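Side-chain contacts in endoglucanase (PDB 2YIK), which probably hydrolyses internal beta-1,4-glycosidic bonds of cellulose: residues A[391-396]-A[426-431]; A[430-433]-A[437-440]; A[217-222]-A[252-257]. All coordinates share one frame; numbering follows the deposited sequence.

Contact 1 (A[391-396]-A[426-431]); sequences GSARYN and DYLLGK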
loop_
_atom_site.group_PDB
_atom_site.type_symbol
_atom_site.label_atom_id
_atom_site.label_comp_id
_atom_site.label_asym_id
_atom_site.label_seq_id
_atom_site.Cartn_x
_atom_site.Cartn_y
_atom_site.Cartn_z
ATOM N N GLY A 391 5.103 -4.273 -13.640
ATOM C CA GLY A 391 4.632 -3.120 -12.898
ATOM C C GLY A 391 5.648 -1.999 -12.896
ATOM O O GLY A 391 6.025 -1.492 -11.834
ATOM N N SER A 392 6.104 -1.610 -14.083
ATOM C CA SER A 392 7.076 -0.536 -14.190
ATOM C C SER A 392 6.481 0.771 -13.672
ATOM O O SER A 392 7.180 1.561 -13.041
ATOM C CB SER A 392 7.532 -0.360 -15.645
ATOM O OG SER A 392 6.483 0.105 -16.481
ATOM N N ALA A 393 5.191 0.990 -13.933
ATOM C CA ALA A 393 4.497 2.210 -13.500
ATOM C C ALA A 393 4.418 2.290 -11.975
ATOM O O ALA A 393 4.491 3.367 -11.384
ATOM C CB ALA A 393 3.097 2.258 -14.094
ATOM N N ARG A 394 4.257 1.132 -11.355
ATOM C CA ARG A 394 4.176 1.032 -9.911
ATOM C C ARG A 394 5.497 1.476 -9.279
ATOM O O ARG A 394 5.507 2.160 -8.253
ATOM C CB ARG A 394 3.814 -0.412 -9.542
ATOM C CG ARG A 394 4.081 -0.828 -8.115
ATOM C CD ARG A 394 5.403 -1.561 -8.033
ATOM N NE ARG A 394 5.478 -2.644 -9.007
ATOM C CZ ARG A 394 5.457 -3.938 -8.707
ATOM N NH1 ARG A 394 5.356 -4.341 -7.447
ATOM N NH2 ARG A 394 5.571 -4.837 -9.674
ATOM N N TYR A 395 6.612 1.107 -9.906
ATOM C CA TYR A 395 7.933 1.494 -9.410
ATOM C C TYR A 395 8.206 2.964 -9.699
ATOM O O TYR A 395 8.710 3.698 -8.848
ATOM C CB TYR A 395 9.026 0.663 -10.081
ATOM C CG TYR A 395 8.987 -0.802 -9.746
ATOM C CD1 TYR A 395 8.963 -1.226 -8.424
ATOM C CD2 TYR A 395 9.047 -1.771 -10.751
ATOM C CE1 TYR A 395 9.008 -2.579 -8.100
ATOM C CE2 TYR A 395 9.093 -3.132 -10.437
ATOM C CZ TYR A 395 9.077 -3.522 -9.106
ATOM O OH TYR A 395 9.150 -4.854 -8.769
ATOM N N ASN A 396 7.876 3.378 -10.919
ATOM C CA ASN A 396 8.094 4.751 -11.339
ATOM C C ASN A 396 7.354 5.751 -10.452
ATOM O O ASN A 396 7.943 6.726 -9.996
ATOM C CB ASN A 396 7.664 4.929 -12.799
ATOM C CG ASN A 396 7.996 6.313 -13.341
ATOM O OD1 ASN A 396 7.320 7.291 -13.038
ATOM N ND2 ASN A 396 9.050 6.395 -14.137
ATOM N N ASP A 426 3.702 12.948 -16.593
ATOM C CA ASP A 426 3.192 13.384 -17.892
ATOM C C ASP A 426 3.381 12.266 -18.928
ATOM O O ASP A 426 2.528 12.087 -19.800
ATOM C CB ASP A 426 3.874 14.681 -18.352
ATOM C CG ASP A 426 3.442 15.892 -17.534
ATOM O OD1 ASP A 426 2.535 15.760 -16.681
ATOM O OD2 ASP A 426 4.005 16.987 -17.750
ATOM N N TYR A 427 4.479 11.511 -18.838
ATOM C CA TYR A 427 4.679 10.401 -19.777
ATOM C C TYR A 427 3.549 9.401 -19.548
ATOM O O TYR A 427 2.900 8.948 -20.497
ATOM C CB TYR A 427 6.025 9.685 -19.553
ATOM C CG TYR A 427 6.207 8.412 -20.386
ATOM C CD1 TYR A 427 5.522 7.244 -20.060
ATOM C CD2 TYR A 427 7.038 8.386 -21.517
ATOM C CE1 TYR A 427 5.644 6.082 -20.833
ATOM C CE2 TYR A 427 7.172 7.222 -22.298
ATOM C CZ TYR A 427 6.466 6.075 -21.949
ATOM O OH TYR A 427 6.546 4.922 -22.710
ATOM N N LEU A 428 3.313 9.053 -18.287
ATOM C CA LEU A 428 2.262 8.094 -17.968
ATOM C C LEU A 428 0.866 8.598 -18.322
ATOM O O LEU A 428 -0.036 7.798 -18.556
ATOM C CB LEU A 428 2.330 7.693 -16.487
ATOM C CG LEU A 428 3.496 6.756 -16.126
ATOM C CD1 LEU A 428 3.587 6.596 -14.608
ATOM C CD2 LEU A 428 3.299 5.404 -16.798
ATOM N N LEU A 429 0.683 9.914 -18.377
ATOM C CA LEU A 429 -0.619 10.466 -18.725
ATOM C C LEU A 429 -0.809 10.604 -20.241
ATOM O O LEU A 429 -1.863 11.038 -20.693
ATOM C CB LEU A 429 -0.830 11.824 -18.035
ATOM C CG LEU A 429 -0.983 11.788 -16.505
ATOM C CD1 LEU A 429 -1.196 13.201 -15.969
ATOM C CD2 LEU A 429 -2.162 10.893 -16.123
ATOM N N GLY A 430 0.207 10.245 -21.024
ATOM C CA GLY A 430 0.062 10.338 -22.470
ATOM C C GLY A 430 1.187 10.962 -23.285
ATOM O O GLY A 430 1.181 10.861 -24.510
ATOM N N LYS A 431 2.143 11.610 -22.625
ATOM C CA LYS A 431 3.262 12.245 -23.317
ATOM C C LYS A 431 4.304 11.160 -23.640
ATOM O O LYS A 431 5.401 11.134 -23.075
ATOM C CB LYS A 431 3.853 13.333 -22.419
ATOM C CG LYS A 431 4.741 14.330 -23.122
ATOM C CD LYS A 431 4.841 15.619 -22.313
ATOM C CE LYS A 431 5.840 16.579 -22.943
ATOM N NZ LYS A 431 6.198 17.695 -22.021
#
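Leu428, in the last turn of helix 416-428, meets Ala393 and Asn396, in the first turns of helix 392-408, near the end of an antiparallel helical hairpin. Both branches of the leucine do the touching. Its CD2 lies 4.2 Å from Ala393 CB, an apolar contact, while Leu428 CD1 comes within 4.1 Å of Asn396 OD1. The leucine and asparagine side chains run past each other in opposite directions, so the methyl lies alongside the amide. CB of Asn396 points toward helix 416-428, and chi1 of -174° places CG anti to the backbone N, beside the carbonyl carbon. OD1 accepts from Gln400 NE2, one turn on in its own helix, and ND2 donates to Val385 O; the amide is thus held at both ends by polar partners, and its meeting with Leu428 is packing alone.

The closest pair of CA atoms, Ala393 CA and Leu428 CA, are 7.7 Å apart, a gap the leucine side chain fills; it also touches Thr397 and Gln400 on helix 392-408. The pairing is consistent with the (alpha/alpha)6 barrel of family 9 glycoside hydrolases, in which consecutive helices pair, and the two helices are linked at the other end by the seven residues 409-415.

Each helix end in the contact is fixed locally. Gly391 is the N-cap of helix 392-408, and its carbonyl oxygen takes Arg394 NE at 3.1 Å, in the carbonyl plane and on a lone pair, with an N-H...O angle of 166°. The guanidinium lies over the Tyr395 ring, NE 3.6 Å above its plane. Helix 416-428 ends in a Schellman motif: Lys431 N bonds Asp426 O at 2.9 Å and Gly430 N bonds Tyr427 O at 3.0 Å, with Gly430 at phi 134°.

Contact 2 (A[430-433]-A[437-440]); sequences GKNP and CYVV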
loop_
_atom_site.group_PDB
_atom_site.type_symbol
_atom_site.label_atom_id
_atom_site.label_comp_id
_atom_site.label_asym_id
_atom_site.label_seq_id
_atom_site.Cartn_x
_atom_site.Cartn_y
_atom_site.Cartn_z
ATOM N N GLY A 430 0.207 10.245 -21.024
ATOM C CA GLY A 430 0.062 10.338 -22.470
ATOM C C GLY A 430 1.187 10.962 -23.285
ATOM O O GLY A 430 1.181 10.861 -24.510
ATOM N N LYS A 431 2.143 11.610 -22.625
ATOM C CA LYS A 431 3.262 12.245 -23.317
ATOM C C LYS A 431 4.304 11.160 -23.640
ATOM O O LYS A 431 5.401 11.134 -23.075
ATOM C CB LYS A 431 3.853 13.333 -22.419
ATOM C CG LYS A 431 4.741 14.330 -23.122
ATOM C CD LYS A 431 4.841 15.619 -22.313
ATOM C CE LYS A 431 5.840 16.579 -22.943
ATOM N NZ LYS A 431 6.198 17.695 -22.021
ATOM N N ASN A 432 3.940 10.268 -24.560
ATOM C CA ASN A 432 4.790 9.150 -24.948
ATOM C C ASN A 432 4.590 8.765 -26.418
ATOM O O ASN A 432 3.697 9.283 -27.085
ATOM C CB ASN A 432 4.481 7.953 -24.046
ATOM C CG ASN A 432 3.011 7.566 -24.072
ATOM O OD1 ASN A 432 2.479 7.161 -25.109
ATOM N ND2 ASN A 432 2.346 7.687 -22.924
ATOM N N PRO A 433 5.414 7.837 -26.938
ATOM C CA PRO A 433 5.305 7.407 -28.337
ATOM C C PRO A 433 3.945 6.890 -28.805
ATOM O O PRO A 433 3.649 6.941 -30.000
ATOM C CB PRO A 433 6.392 6.341 -28.453
ATOM C CG PRO A 433 7.442 6.852 -27.531
ATOM C CD PRO A 433 6.622 7.263 -26.317
ATOM N N CYS A 437 -2.518 7.070 -22.485
ATOM C CA CYS A 437 -2.672 7.386 -21.074
ATOM C C CYS A 437 -2.819 6.047 -20.366
ATOM O O CYS A 437 -3.710 5.255 -20.689
ATOM C CB CYS A 437 -3.914 8.243 -20.824
ATOM S SG CYS A 437 -4.160 8.644 -19.062
ATOM N N TYR A 438 -1.944 5.796 -19.402
ATOM C CA TYR A 438 -1.947 4.535 -18.679
ATOM C C TYR A 438 -2.834 4.476 -17.431
ATOM O O TYR A 438 -2.787 3.513 -16.670
ATOM C CB TYR A 438 -0.499 4.162 -18.365
ATOM C CG TYR A 438 0.279 3.799 -19.616
ATOM C CD1 TYR A 438 0.127 2.547 -20.205
ATOM C CD2 TYR A 438 1.121 4.727 -20.244
ATOM C CE1 TYR A 438 0.788 2.216 -21.387
ATOM C CE2 TYR A 438 1.789 4.411 -21.432
ATOM C CZ TYR A 438 1.618 3.150 -21.996
ATOM O OH TYR A 438 2.276 2.815 -23.157
ATOM N N VAL A 439 -3.640 5.514 -17.239
ATOM C CA VAL A 439 -4.582 5.603 -16.127
ATOM C C VAL A 439 -5.934 5.404 -16.814
ATOM O O VAL A 439 -6.357 6.259 -17.591
ATOM C CB VAL A 439 -4.524 7.006 -15.484
ATOM C CG1 VAL A 439 -5.535 7.121 -14.355
ATOM C CG2 VAL A 439 -3.121 7.275 -14.976
ATOM N N VAL A 440 -6.618 4.289 -16.562
ATOM C CA VAL A 440 -7.873 4.087 -17.275
ATOM C C VAL A 440 -8.997 5.065 -16.926
ATOM O O VAL A 440 -9.163 5.470 -15.773
ATOM C CB VAL A 440 -8.362 2.588 -17.199
ATOM C CG1 VAL A 440 -7.500 1.786 -16.255
ATOM C CG2 VAL A 440 -9.825 2.516 -16.832
#
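The amide nitrogen of Asn432 rests 3.6 Å from CE2 of Tyr438, against an aromatic ring, although its N-H groups are spent on carbonyl oxygens instead. Asn432 ND2 is hydrogen-bonded to both Tyr427 O and Arg436 O, so one nitrogen ties the last turn of helix 416-428 to the residue just before Cys437. Tyr438 CD2 lies further off, 4.2 Å from Asn432 ND2. The amide and ring planes stand 50° apart, an oblique meeting.

Torsions account for the position. CB of Asn432 points toward 437-440, and chi1 of 56° sets CG between the backbone N and the carbonyl carbon, where ND2 can reach both carbonyls. OD1 of Asn432 accepts from Leu434 N, two residues on, the bond of an Asx turn. With both ends of the amide engaged, its rotation is set by main-chain partners, and the tyrosine ring packs beside a polar group whose needs are already met. The ring itself is further placed by an edge-to-face contact with His485.

At the backbone, Gly430 N is 4.1 Å from Cys437 CA, and the two CA atoms, of Gly430 and Cys437, are 4.3 Å apart. It is the positive phi of the Schellman motif, not the nearness of Cys437, that favours glycine here. Cys437 directs its CB away from 430-433, and Cys437 SG receives a weak bond from Val439 N, 3.7 Å long with an N-H...S angle of 160°.

Lys431 is the centre of an inverse gamma turn, in keeping with the short, weak bond from Asn432 N to Gly430 O (2.8 Å). The whole is characteristic of a capped helix end that passes straight into a tight loop: a Schellman motif at Gly430, a gamma turn, and then an Asx turn.

Contact 3 (A[217-222]-A[252-257]); sequences DIISAT and FDFAEK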
loop_
_atom_site.group_PDB
_atom_site.type_symbol
_atom_site.label_atom_id
_atom_site.label_comp_id
_atom_site.label_asym_id
_atom_site.label_seq_id
_atom_site.Cartn_x
_atom_site.Cartn_y
_atom_site.Cartn_z
ATOM N N ASP A 217 7.208 -9.859 8.886
ATOM C CA ASP A 217 7.034 -8.909 7.799
ATOM C C ASP A 217 5.601 -8.383 7.697
ATOM O O ASP A 217 5.391 -7.170 7.682
ATOM C CB ASP A 217 7.502 -9.518 6.466
ATOM C CG ASP A 217 6.740 -10.777 6.089
ATOM O OD1 ASP A 217 6.323 -11.522 7.005
ATOM O OD2 ASP A 217 6.568 -11.029 4.873
ATOM N N ILE A 218 4.617 -9.278 7.651
ATOM C CA ILE A 218 3.221 -8.845 7.549
ATOM C C ILE A 218 2.723 -8.154 8.820
ATOM O O ILE A 218 1.988 -7.174 8.741
ATOM C CB ILE A 218 2.255 -10.027 7.223
ATOM C CG1 ILE A 218 2.455 -10.505 5.783
ATOM C CG2 ILE A 218 0.813 -9.586 7.390
ATOM C CD1 ILE A 218 3.686 -11.318 5.603
ATOM N N ILE A 219 3.115 -8.664 9.985
ATOM C CA ILE A 219 2.697 -8.066 11.255
ATOM C C ILE A 219 3.188 -6.613 11.311
ATOM O O ILE A 219 2.426 -5.705 11.637
ATOM C CB ILE A 219 3.263 -8.847 12.487
ATOM C CG1 ILE A 219 2.519 -10.173 12.703
ATOM C CG2 ILE A 219 3.018 -8.051 13.758
ATOM C CD1 ILE A 219 2.184 -10.890 11.450
ATOM N N SER A 220 4.458 -6.405 10.972
ATOM C CA SER A 220 5.051 -5.071 10.980
ATOM C C SER A 220 4.457 -4.158 9.911
ATOM O O SER A 220 4.197 -2.985 10.171
ATOM C CB SER A 220 6.567 -5.158 10.784
ATOM O OG SER A 220 7.173 -5.853 11.858
ATOM N N ALA A 221 4.246 -4.695 8.712
ATOM C CA ALA A 221 3.680 -3.900 7.630
ATOM C C ALA A 221 2.322 -3.386 8.072
ATOM O O ALA A 221 1.974 -2.232 7.815
ATOM C CB ALA A 221 3.544 -4.739 6.359
ATOM N N THR A 222 1.566 -4.238 8.761
ATOM C CA THR A 222 0.244 -3.856 9.241
ATOM C C THR A 222 0.321 -2.831 10.372
ATOM O O THR A 222 -0.446 -1.872 10.387
ATOM C CB THR A 222 -0.567 -5.082 9.727
ATOM O OG1 THR A 222 -0.637 -6.053 8.678
ATOM C CG2 THR A 222 -1.992 -4.662 10.102
ATOM N N PHE A 252 3.120 -4.408 16.779
ATOM C CA PHE A 252 4.573 -4.247 16.806
ATOM C C PHE A 252 5.189 -5.038 17.953
ATOM O O PHE A 252 6.256 -5.634 17.795
ATOM C CB PHE A 252 4.984 -2.781 16.956
ATOM C CG PHE A 252 6.475 -2.559 16.827
ATOM C CD1 PHE A 252 7.063 -2.382 15.573
ATOM C CD2 PHE A 252 7.295 -2.570 17.956
ATOM C CE1 PHE A 252 8.450 -2.221 15.446
ATOM C CE2 PHE A 252 8.679 -2.412 17.839
ATOM C CZ PHE A 252 9.258 -2.236 16.581
ATOM N N ASP A 253 4.524 -5.043 19.106
ATOM C CA ASP A 253 5.036 -5.772 20.258
ATOM C C ASP A 253 5.060 -7.273 19.986
ATOM O O ASP A 253 5.955 -7.985 20.438
ATOM C CB ASP A 253 4.186 -5.491 21.495
ATOM C CG ASP A 253 4.885 -5.905 22.771
ATOM O OD1 ASP A 253 5.999 -5.396 23.019
ATOM O OD2 ASP A 253 4.340 -6.737 23.522
ATOM N N PHE A 254 4.065 -7.743 19.247
ATOM C CA PHE A 254 3.971 -9.145 18.881
ATOM C C PHE A 254 5.155 -9.462 17.956
ATOM O O PHE A 254 5.818 -10.482 18.111
ATOM C CB PHE A 254 2.632 -9.390 18.170
ATOM C CG PHE A 254 2.456 -10.786 17.629
ATOM C CD1 PHE A 254 2.988 -11.133 16.387
ATOM C CD2 PHE A 254 1.737 -11.745 18.342
ATOM C CE1 PHE A 254 2.794 -12.413 15.847
ATOM C CE2 PHE A 254 1.534 -13.033 17.813
ATOM C CZ PHE A 254 2.071 -13.367 16.562
ATOM N N ALA A 255 5.422 -8.575 17.001
ATOM C CA ALA A 255 6.535 -8.783 16.072
ATOM C C ALA A 255 7.864 -8.742 16.818
ATOM O O ALA A 255 8.749 -9.557 16.581
ATOM C CB ALA A 255 6.520 -7.715 14.962
ATOM N N GLU A 256 7.993 -7.789 17.733
ATOM C CA GLU A 256 9.220 -7.630 18.506
ATOM C C GLU A 256 9.520 -8.818 19.417
ATOM O O GLU A 256 10.623 -9.351 19.410
ATOM C CB GLU A 256 9.139 -6.365 19.357
ATOM C CG GLU A 256 10.401 -6.076 20.138
ATOM C CD GLU A 256 10.262 -4.879 21.048
ATOM O OE1 GLU A 256 9.454 -3.981 20.744
ATOM O OE2 GLU A 256 10.975 -4.825 22.067
ATOM N N LYS A 257 8.517 -9.216 20.193
ATOM C CA LYS A 257 8.622 -10.303 21.162
ATOM C C LYS A 257 8.804 -11.717 20.631
ATOM O O LYS A 257 9.450 -12.543 21.274
ATOM C CB LYS A 257 7.391 -10.287 22.067
ATOM C CG LYS A 257 7.561 -9.501 23.363
ATOM C CD LYS A 257 8.218 -8.146 23.146
ATOM C CE LYS A 257 8.439 -7.424 24.484
ATOM N NZ LYS A 257 7.142 -7.198 25.215
#
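Ile219 loses most surface in this contact, and it does so by straddling Ala255 and Phe254 of the facing helix. Its two branches part the work. CG2 reaches Ala255 CB at 3.7 Å, and Ile219 CG1 lies 3.8 Å from Phe254 CD1, with Phe254 CE1 hardly further, at 3.9 Å from the same CG1. With chi1 at -74°, CG1 is anti to the carbonyl carbon and CG2 anti to the backbone N, which spreads the branches over two neighbouring residues of the other helix. Isoleucine and phenylalanine side chains cross at about a right angle, and the aliphatic chain comes to the ring obliquely.

Ala255 is the second element. Its single methyl group meets Ser220 OG at 3.7 Å as well as the isoleucine, so it sits between two consecutive residues of 217-222. The small alanine is consistent with the close approach of the backbones: Ile219 CA and Ala255 CA are 6.2 Å apart, and Ser220 CA and Phe252 CA 5.9 Å. The segment axes approach to 8.7 Å, with an angle of 149° between their directions, roughly antiparallel and about 30° off.

Ser220, the third, touches Ala255 with its hydroxyl oxygen, but the polar need of OG is met along its own helix, by a hydrogen bond with Thr216 O. Its side chain is about 8 Å from a bound calcium ion.

Helices 216-233 and 238-257 follow each other closely in the chain and form a pair consistent with the (alpha/alpha)6 barrel of the family. Ile209 of strand 206-209 covers Ile219 and Phe254 together, Val177 of strand 177-184 adds to the cover of Phe254, and Tyr282 of helix 279-293 touches Ser220.

From the N terminus, contact 3 comes first: it closes a span of 29 residues, mostly helix, and pairs helix 216-233 with helix 238-257. Contact 1 follows in series, closing an equal span between helices 392-408 and 416-428. Contact 2 starts where contact 1 ends, sharing Gly430 and Lys431, and closes a loop with three residues between its segments. Nothing nests inside another span. Contacts 1 and 2 have centres 7 Å apart and are tied by the backbone bond from Tyr438 N to Leu428 O (2.9 Å). Contact 3 lies on the opposite side of the chain's centre from the other two, its centre about 32 Å from that of contact 1.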